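Local coordinates for protein geranyltranstransferase (Staphylococcus aureus, PDB 1RTR) that probably catalyses the head-to-tail condensation of isopentenyl diphosphate with allylic diphosphates to form farnesyl diphosphate, at residues Val48-Thr53 / Lys66-Leu71; Ile165-Leu170 / Ser243-Leu248; Met212-Lys217 / Asp286-Arg291. One frame throughout, in Å; residues are numbered along the deposited sequence.

The three contacts illustrate how an all-helical terpene-synthase fold is packed, from core to edge. Interaction 1 is buried, about 9 Å from the centre of the chain; interaction 2 lies about 21 Å out, on the opposite side of that centre, with about 30 Å between the two contact centres. Interaction 3 is about 17 Å from interaction 2, centre to centre, and touches it where Met212 and Ile216 pack on Tyr245. Its nearest atoms stay about 6 Å from those of interaction 1. Helix 65-83 ends at the sequence matching the family's first aspartate-rich motif and helix 197-227 carries the second; in relatives these bind diphosphate through magnesium, so interactions 1 and 3 each include a helix that probably borders the active site.

Interaction 1: residues Val48-Thr53 / Lys66-Leu71; sequences VLLLLT and KSAIAL
Leu50 and Ala68 face each other where helices 45-56 and 65-83 run antiparallel, their N-to-C directions 159° apart and the axes of the two short segments 9.1 Å from each other. The CA atoms of Leu50 and Ala68, 6.3 Å apart, mark the register. This is helix-against-helix packing inside the all-alpha terpene-synthase fold of the polyprenyl synthetases, and here a leucine on one helix meets an alanine on the other. With its CG opposite the backbone N (chi1 161°), Leu50 carries that atom out beside Ala68. Its CG sits 4.2 Å from the methyl CB of Ala68, while its CD2 lies 3.8 Å from Ala68 N and 4.0 Å from Ser67 CB, so one branch of the leucine lies against the backbone between the two residues. The same CD2 meets Leu71 CD2 at 4.2 Å, one helical turn further on. Leu51 meets Ala68 from a second direction, its CD1 3.9 Å from Ala68 CB; the alanine methyl is thus met by two leucines. Every residue that touches is buried, and no hydrogen bond crosses: the helices are joined by apolar contact. Around the pair, helix 179-193 receives Leu50 on Ser188 and Leu71 on Ala185, whereas helix 105-124 receives Ser67 on Ile123. On the first helix, the carbonyl of Leu49 is gripped twice, by Thr53 N and by Thr53 OG1; the hydroxyl, 2.8 Å from Leu49 O, comes from the face of the carbonyl plane opposite the N-H.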
# COMPACT_ATOMS: atom_id res chain seq x y z
N VAL A 48 -18.16 -2.07 9.00
CA VAL A 48 -19.34 -1.88 9.84
C VAL A 48 -18.95 -1.45 11.24
O VAL A 48 -19.54 -0.50 11.80
CB VAL A 48 -20.24 -3.11 9.83
CG1 VAL A 48 -21.10 -3.16 11.08
CG2 VAL A 48 -21.13 -3.10 8.58
N LEU A 49 -17.94 -2.12 11.81
CA LEU A 49 -17.36 -1.73 13.09
C LEU A 49 -17.01 -0.26 13.11
O LEU A 49 -17.39 0.44 14.04
CB LEU A 49 -16.13 -2.57 13.41
CG LEU A 49 -15.50 -2.42 14.80
CD1 LEU A 49 -16.56 -2.56 15.91
CD2 LEU A 49 -14.40 -3.44 14.99
N LEU A 50 -16.31 0.21 12.08
CA LEU A 50 -15.86 1.60 12.02
C LEU A 50 -17.05 2.56 12.00
O LEU A 50 -17.13 3.52 12.79
CB LEU A 50 -14.90 1.81 10.84
CG LEU A 50 -14.48 3.11 10.13
CD1 LEU A 50 -14.62 4.40 10.90
CD2 LEU A 50 -13.05 2.97 9.62
N LEU A 51 -17.99 2.28 11.10
CA LEU A 51 -19.26 3.01 11.01
C LEU A 51 -20.01 3.05 12.34
O LEU A 51 -20.35 4.14 12.84
CB LEU A 51 -20.12 2.40 9.90
CG LEU A 51 -20.00 2.92 8.44
CD1 LEU A 51 -18.82 3.90 8.18
CD2 LEU A 51 -19.97 1.76 7.46
N LEU A 52 -20.25 1.89 12.95
CA LEU A 52 -20.97 1.83 14.24
C LEU A 52 -20.24 2.54 15.38
O LEU A 52 -20.88 3.19 16.22
CB LEU A 52 -21.35 0.39 14.61
CG LEU A 52 -22.42 -0.25 13.70
CD1 LEU A 52 -22.50 -1.74 13.86
CD2 LEU A 52 -23.79 0.37 13.91
N THR A 53 -18.91 2.44 15.42
CA THR A 53 -18.13 3.17 16.42
C THR A 53 -18.34 4.70 16.36
O THR A 53 -18.47 5.36 17.40
CB THR A 53 -16.61 2.83 16.31
OG1 THR A 53 -16.41 1.42 16.47
CG2 THR A 53 -15.82 3.44 17.45
N LYS A 66 -15.46 6.66 3.58
CA LYS A 66 -14.28 6.44 2.75
C LYS A 66 -13.23 5.59 3.48
O LYS A 66 -12.68 4.66 2.89
CB LYS A 66 -13.71 7.76 2.21
CG LYS A 66 -14.51 8.34 1.03
CD LYS A 66 -13.60 9.05 0.02
CE LYS A 66 -14.26 10.27 -0.63
NZ LYS A 66 -15.16 9.88 -1.77
N SER A 67 -12.99 5.90 4.76
CA SER A 67 -12.07 5.12 5.61
C SER A 67 -12.51 3.66 5.72
O SER A 67 -11.69 2.76 5.58
CB SER A 67 -11.94 5.74 7.00
OG SER A 67 -11.26 6.98 6.94
N ALA A 68 -13.81 3.45 5.94
CA ALA A 68 -14.41 2.11 5.94
C ALA A 68 -14.21 1.39 4.61
O ALA A 68 -13.87 0.19 4.61
CB ALA A 68 -15.90 2.19 6.29
N ILE A 69 -14.41 2.09 3.49
CA ILE A 69 -14.18 1.50 2.17
C ILE A 69 -12.70 1.12 2.01
O ILE A 69 -12.38 0.00 1.60
CB ILE A 69 -14.60 2.46 1.03
CG1 ILE A 69 -16.11 2.74 1.06
CG2 ILE A 69 -14.22 1.90 -0.32
CD1 ILE A 69 -16.99 1.49 0.91
N ALA A 70 -11.82 2.07 2.34
CA ALA A 70 -10.38 1.80 2.40
C ALA A 70 -10.08 0.55 3.22
O ALA A 70 -9.38 -0.35 2.76
CB ALA A 70 -9.64 2.99 2.96
N LEU A 71 -10.65 0.48 4.42
CA LEU A 71 -10.43 -0.65 5.32
C LEU A 71 -10.80 -1.98 4.67
O LEU A 71 -10.06 -2.97 4.79
CB LEU A 71 -11.20 -0.46 6.63
CG LEU A 71 -10.99 -1.47 7.76
CD1 LEU A 71 -9.49 -1.83 7.99
CD2 LEU A 71 -11.64 -0.95 9.03

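Interaction 2: residues Ile165-Leu170 / Ser243-Leu248; sequences IDLETL and STYVSL
Leu167, with CG anti to its backbone N (chi1 -171°), brings CD1 beside the Tyr245 ring, while Leu248, with CG opposite its own carbonyl carbon (chi1 -71°), reaches back toward residues 165-170. Leu170 completes the cluster by setting CD1 over the centre of the Tyr245 ring, 3.7 Å from the centroid and 12° off the normal, a CH-pi contact. Leu167 CD1 comes obliquely to the same ring, 4.0 Å from Tyr245 CE2, the two side chains crossing at about a right angle. Leu248 CD1 packs 4.0 Å from Leu170 CG, and its other branch, CD2, lies 3.5 Å from Ile165 O.

Two helix starts are joined in this way, each with an N-cap residue, Asp166 and Thr244, whose side chain accepts a backbone N-H. Asp166 OD1 accepts from Thr169 N at 3.1 Å, and Thr244 and Ser247 form a capping box, with Ser247 N to Thr244 OG1 (3.3 Å) answered by Thr244 N to Ser247 OG (3.1 Å). Tyr245 ties the cluster to helix 197-227: its N bonds Asp219, within the sequence matching the second aspartate-rich motif, and its ring packs on Met212 and Ile216, so helix 245-270 starts wedged between helices 167-177 and 197-227.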
# COMPACT_ATOMS: atom_id res chain seq x y z
N ILE A 165 3.73 -24.25 17.88
CA ILE A 165 4.12 -22.99 18.52
C ILE A 165 3.38 -22.85 19.83
O ILE A 165 2.30 -23.41 19.99
CB ILE A 165 3.83 -21.81 17.57
CG1 ILE A 165 2.41 -21.92 16.98
CG2 ILE A 165 4.84 -21.79 16.43
CD1 ILE A 165 1.79 -20.59 16.60
N ASP A 166 3.96 -22.11 20.77
CA ASP A 166 3.31 -21.82 22.05
C ASP A 166 2.22 -20.73 21.97
O ASP A 166 1.99 -20.14 20.91
CB ASP A 166 4.35 -21.52 23.14
CG ASP A 166 5.18 -20.28 22.86
OD1 ASP A 166 4.66 -19.31 22.28
OD2 ASP A 166 6.37 -20.18 23.21
N LEU A 167 1.56 -20.46 23.09
CA LEU A 167 0.41 -19.56 23.12
C LEU A 167 0.76 -18.08 22.94
O LEU A 167 -0.06 -17.32 22.42
CB LEU A 167 -0.41 -19.77 24.40
CG LEU A 167 -1.77 -19.06 24.51
CD1 LEU A 167 -2.75 -19.61 23.49
CD2 LEU A 167 -2.33 -19.16 25.91
N GLU A 168 1.95 -17.65 23.38
CA GLU A 168 2.33 -16.26 23.15
C GLU A 168 2.54 -15.98 21.66
O GLU A 168 2.19 -14.91 21.18
CB GLU A 168 3.54 -15.80 23.97
CG GLU A 168 4.30 -16.89 24.68
CD GLU A 168 5.02 -16.39 25.92
OE1 GLU A 168 6.18 -15.91 25.78
OE2 GLU A 168 4.44 -16.49 27.04
N THR A 169 3.09 -16.96 20.94
CA THR A 169 3.26 -16.89 19.50
C THR A 169 1.91 -16.85 18.77
O THR A 169 1.69 -15.97 17.93
CB THR A 169 4.14 -18.08 19.00
OG1 THR A 169 5.42 -18.01 19.63
CG2 THR A 169 4.47 -17.96 17.49
N LEU A 170 1.05 -17.82 19.09
CA LEU A 170 -0.32 -17.87 18.57
C LEU A 170 -1.08 -16.55 18.74
O LEU A 170 -1.76 -16.08 17.83
CB LEU A 170 -1.09 -18.99 19.25
CG LEU A 170 -2.14 -19.82 18.50
CD1 LEU A 170 -3.50 -19.54 19.06
CD2 LEU A 170 -2.14 -19.61 16.98
N SER A 243 -2.12 -25.77 14.52
CA SER A 243 -1.92 -25.36 15.90
C SER A 243 -2.87 -24.21 16.30
O SER A 243 -2.79 -23.12 15.72
CB SER A 243 -0.46 -25.00 16.14
OG SER A 243 -0.26 -24.63 17.50
N THR A 244 -3.75 -24.46 17.27
CA THR A 244 -4.90 -23.58 17.52
C THR A 244 -5.18 -23.37 19.00
O THR A 244 -4.44 -23.86 19.86
CB THR A 244 -6.20 -24.15 16.88
OG1 THR A 244 -6.68 -25.26 17.66
CG2 THR A 244 -5.95 -24.74 15.47
N TYR A 245 -6.26 -22.64 19.29
CA TYR A 245 -6.65 -22.38 20.68
C TYR A 245 -7.07 -23.64 21.42
O TYR A 245 -6.69 -23.81 22.58
CB TYR A 245 -7.74 -21.32 20.78
CG TYR A 245 -7.19 -19.92 20.79
CD1 TYR A 245 -7.25 -19.13 19.64
CD2 TYR A 245 -6.58 -19.39 21.93
CE1 TYR A 245 -6.73 -17.85 19.63
CE2 TYR A 245 -6.06 -18.11 21.93
CZ TYR A 245 -6.14 -17.35 20.77
OH TYR A 245 -5.62 -16.08 20.74
N VAL A 246 -7.84 -24.52 20.76
CA VAL A 246 -8.29 -25.74 21.41
C VAL A 246 -7.19 -26.81 21.49
O VAL A 246 -7.18 -27.62 22.43
CB VAL A 246 -9.67 -26.31 20.88
CG1 VAL A 246 -10.33 -25.37 19.89
CG2 VAL A 246 -9.54 -27.72 20.31
N SER A 247 -6.26 -26.80 20.53
CA SER A 247 -5.16 -27.76 20.52
C SER A 247 -4.09 -27.43 21.56
O SER A 247 -3.28 -28.28 21.91
CB SER A 247 -4.54 -27.87 19.13
OG SER A 247 -3.45 -26.98 18.98
N LEU A 248 -4.07 -26.19 22.03
CA LEU A 248 -3.12 -25.80 23.06
C LEU A 248 -3.76 -25.83 24.46
O LEU A 248 -3.10 -26.20 25.43
CB LEU A 248 -2.56 -24.41 22.77
CG LEU A 248 -1.59 -24.27 21.60
CD1 LEU A 248 -1.52 -22.82 21.13
CD2 LEU A 248 -0.20 -24.78 21.94

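Interaction 3: residues Met212-Lys217 / Asp286-Arg291; sequences MMFQIK and DLFYSR
Phe214 and Phe288 form the aromatic core of a contact between two helices of the all-alpha prenyltransferase fold: helix 197-227, which carries the family's second aspartate-rich motif just beyond Lys217, and the end of helix 279-289. The pair is an offset edge-to-face stack. The edge of Phe214 points at the face of Phe288, with centroids 5.4 Å apart and planes at 88°; Phe214 CD1 lies 3.6 Å from Phe288 CE1. On this tightly packed side Met213, buried and bent at its last torsion (chi3 61°), brings CE 3.7 Å from Phe288 CB and 3.7 Å from Tyr289 CB, arriving at the edge of the tyrosine ring. The hydroxyl of that tyrosine is held by Thr259 of helix 245-270.

Toward solvent, the side chains of Ser290, the first residue to leave the helix, and Arg291, the last one modelled, are exposed and more loosely placed, and the guanidinium of Arg291 leads away. Lys217 is the close bridge at this end: its aliphatic chain runs alongside Phe288 O, CG being 3.4 Å from it, and then bends so that NZ donates to Ser290 O at 3.0 Å, nearly in line with the carbonyl bond (C=O...NZ 173°).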
# COMPACT_ATOMS: atom_id res chain seq x y z
N MET A 212 -9.31 -10.45 19.85
CA MET A 212 -8.93 -11.79 20.32
C MET A 212 -10.13 -12.74 20.37
O MET A 212 -9.99 -13.93 20.08
CB MET A 212 -8.19 -11.71 21.67
CG MET A 212 -6.90 -10.83 21.65
SD MET A 212 -5.65 -11.17 20.31
CE MET A 212 -5.29 -12.85 20.61
N MET A 213 -11.32 -12.23 20.69
CA MET A 213 -12.55 -13.05 20.64
C MET A 213 -12.70 -13.76 19.32
O MET A 213 -13.00 -14.96 19.28
CB MET A 213 -13.81 -12.21 20.91
CG MET A 213 -13.91 -11.61 22.31
SD MET A 213 -15.43 -10.71 22.54
CE MET A 213 -16.57 -12.05 22.28
N PHE A 214 -12.46 -13.02 18.24
CA PHE A 214 -12.72 -13.44 16.86
C PHE A 214 -12.21 -14.85 16.53
O PHE A 214 -12.97 -15.71 16.08
CB PHE A 214 -12.07 -12.40 15.92
CG PHE A 214 -12.52 -12.48 14.49
CD1 PHE A 214 -13.10 -11.37 13.88
CD2 PHE A 214 -12.33 -13.64 13.74
CE1 PHE A 214 -13.51 -11.42 12.53
CE2 PHE A 214 -12.75 -13.72 12.40
CZ PHE A 214 -13.33 -12.60 11.79
N GLN A 215 -10.93 -15.09 16.77
CA GLN A 215 -10.29 -16.32 16.33
C GLN A 215 -10.55 -17.47 17.29
O GLN A 215 -10.63 -18.63 16.86
CB GLN A 215 -8.79 -16.10 16.13
CG GLN A 215 -8.44 -15.29 14.86
CD GLN A 215 -8.94 -15.94 13.57
OE1 GLN A 215 -8.88 -17.17 13.42
NE2 GLN A 215 -9.43 -15.12 12.65
N ILE A 216 -10.69 -17.15 18.58
CA ILE A 216 -11.05 -18.14 19.58
C ILE A 216 -12.39 -18.77 19.22
O ILE A 216 -12.49 -19.99 19.13
CB ILE A 216 -11.10 -17.54 20.99
CG1 ILE A 216 -9.74 -16.96 21.38
CG2 ILE A 216 -11.51 -18.61 22.00
CD1 ILE A 216 -9.75 -16.14 22.65
N LYS A 217 -13.40 -17.93 18.98
CA LYS A 217 -14.74 -18.41 18.62
C LYS A 217 -14.66 -19.40 17.47
O LYS A 217 -15.22 -20.50 17.54
CB LYS A 217 -15.66 -17.23 18.27
CG LYS A 217 -17.10 -17.59 17.87
CD LYS A 217 -17.48 -16.93 16.52
CE LYS A 217 -18.79 -16.13 16.59
NZ LYS A 217 -19.88 -16.69 15.71
N ASP A 286 -21.41 -9.35 21.50
CA ASP A 286 -22.28 -10.52 21.62
C ASP A 286 -22.37 -11.35 20.34
O ASP A 286 -22.56 -12.56 20.40
CB ASP A 286 -23.67 -10.15 22.17
CG ASP A 286 -23.69 -10.05 23.71
OD1 ASP A 286 -24.53 -9.29 24.24
OD2 ASP A 286 -22.90 -10.67 24.48
N LEU A 287 -22.19 -10.71 19.19
CA LEU A 287 -22.15 -11.42 17.91
C LEU A 287 -20.86 -12.24 17.79
O LEU A 287 -20.88 -13.37 17.29
CB LEU A 287 -22.32 -10.46 16.73
CG LEU A 287 -23.47 -10.85 15.78
CD1 LEU A 287 -24.57 -9.77 15.70
CD2 LEU A 287 -22.95 -11.21 14.39
N PHE A 288 -19.75 -11.67 18.25
CA PHE A 288 -18.47 -12.36 18.30
C PHE A 288 -18.52 -13.49 19.33
O PHE A 288 -17.85 -14.52 19.15
CB PHE A 288 -17.35 -11.37 18.70
CG PHE A 288 -16.77 -10.58 17.55
CD1 PHE A 288 -15.41 -10.27 17.53
CD2 PHE A 288 -17.57 -10.12 16.50
CE1 PHE A 288 -14.85 -9.53 16.48
CE2 PHE A 288 -17.03 -9.38 15.45
CZ PHE A 288 -15.66 -9.09 15.44
N TYR A 289 -19.29 -13.30 20.39
CA TYR A 289 -19.41 -14.29 21.46
C TYR A 289 -20.34 -15.46 21.13
O TYR A 289 -20.00 -16.61 21.40
CB TYR A 289 -19.86 -13.64 22.76
CG TYR A 289 -19.62 -14.52 23.97
CD1 TYR A 289 -18.34 -14.89 24.35
CD2 TYR A 289 -20.69 -14.98 24.73
CE1 TYR A 289 -18.11 -15.70 25.46
CE2 TYR A 289 -20.48 -15.79 25.84
CZ TYR A 289 -19.19 -16.14 26.20
OH TYR A 289 -18.98 -16.94 27.30
N SER A 290 -21.50 -15.15 20.55
CA SER A 290 -22.49 -16.17 20.21
C SER A 290 -21.83 -17.31 19.45
O SER A 290 -21.36 -17.14 18.32
CB SER A 290 -23.64 -15.57 19.40
OG SER A 290 -23.82 -16.27 18.18
N ARG A 291 -21.78 -18.48 20.11
CA ARG A 291 -21.15 -19.70 19.58
C ARG A 291 -19.62 -19.60 19.54
O ARG A 291 -18.92 -20.54 19.93
CB ARG A 291 -21.70 -20.07 18.20
CG ARG A 291 -23.20 -20.25 18.16
CD ARG A 291 -23.62 -21.68 18.02
NE ARG A 291 -23.82 -22.05 16.62
CZ ARG A 291 -25.01 -22.07 16.01
NH1 ARG A 291 -25.09 -22.43 14.74
NH2 ARG A 291 -26.10 -21.72 16.67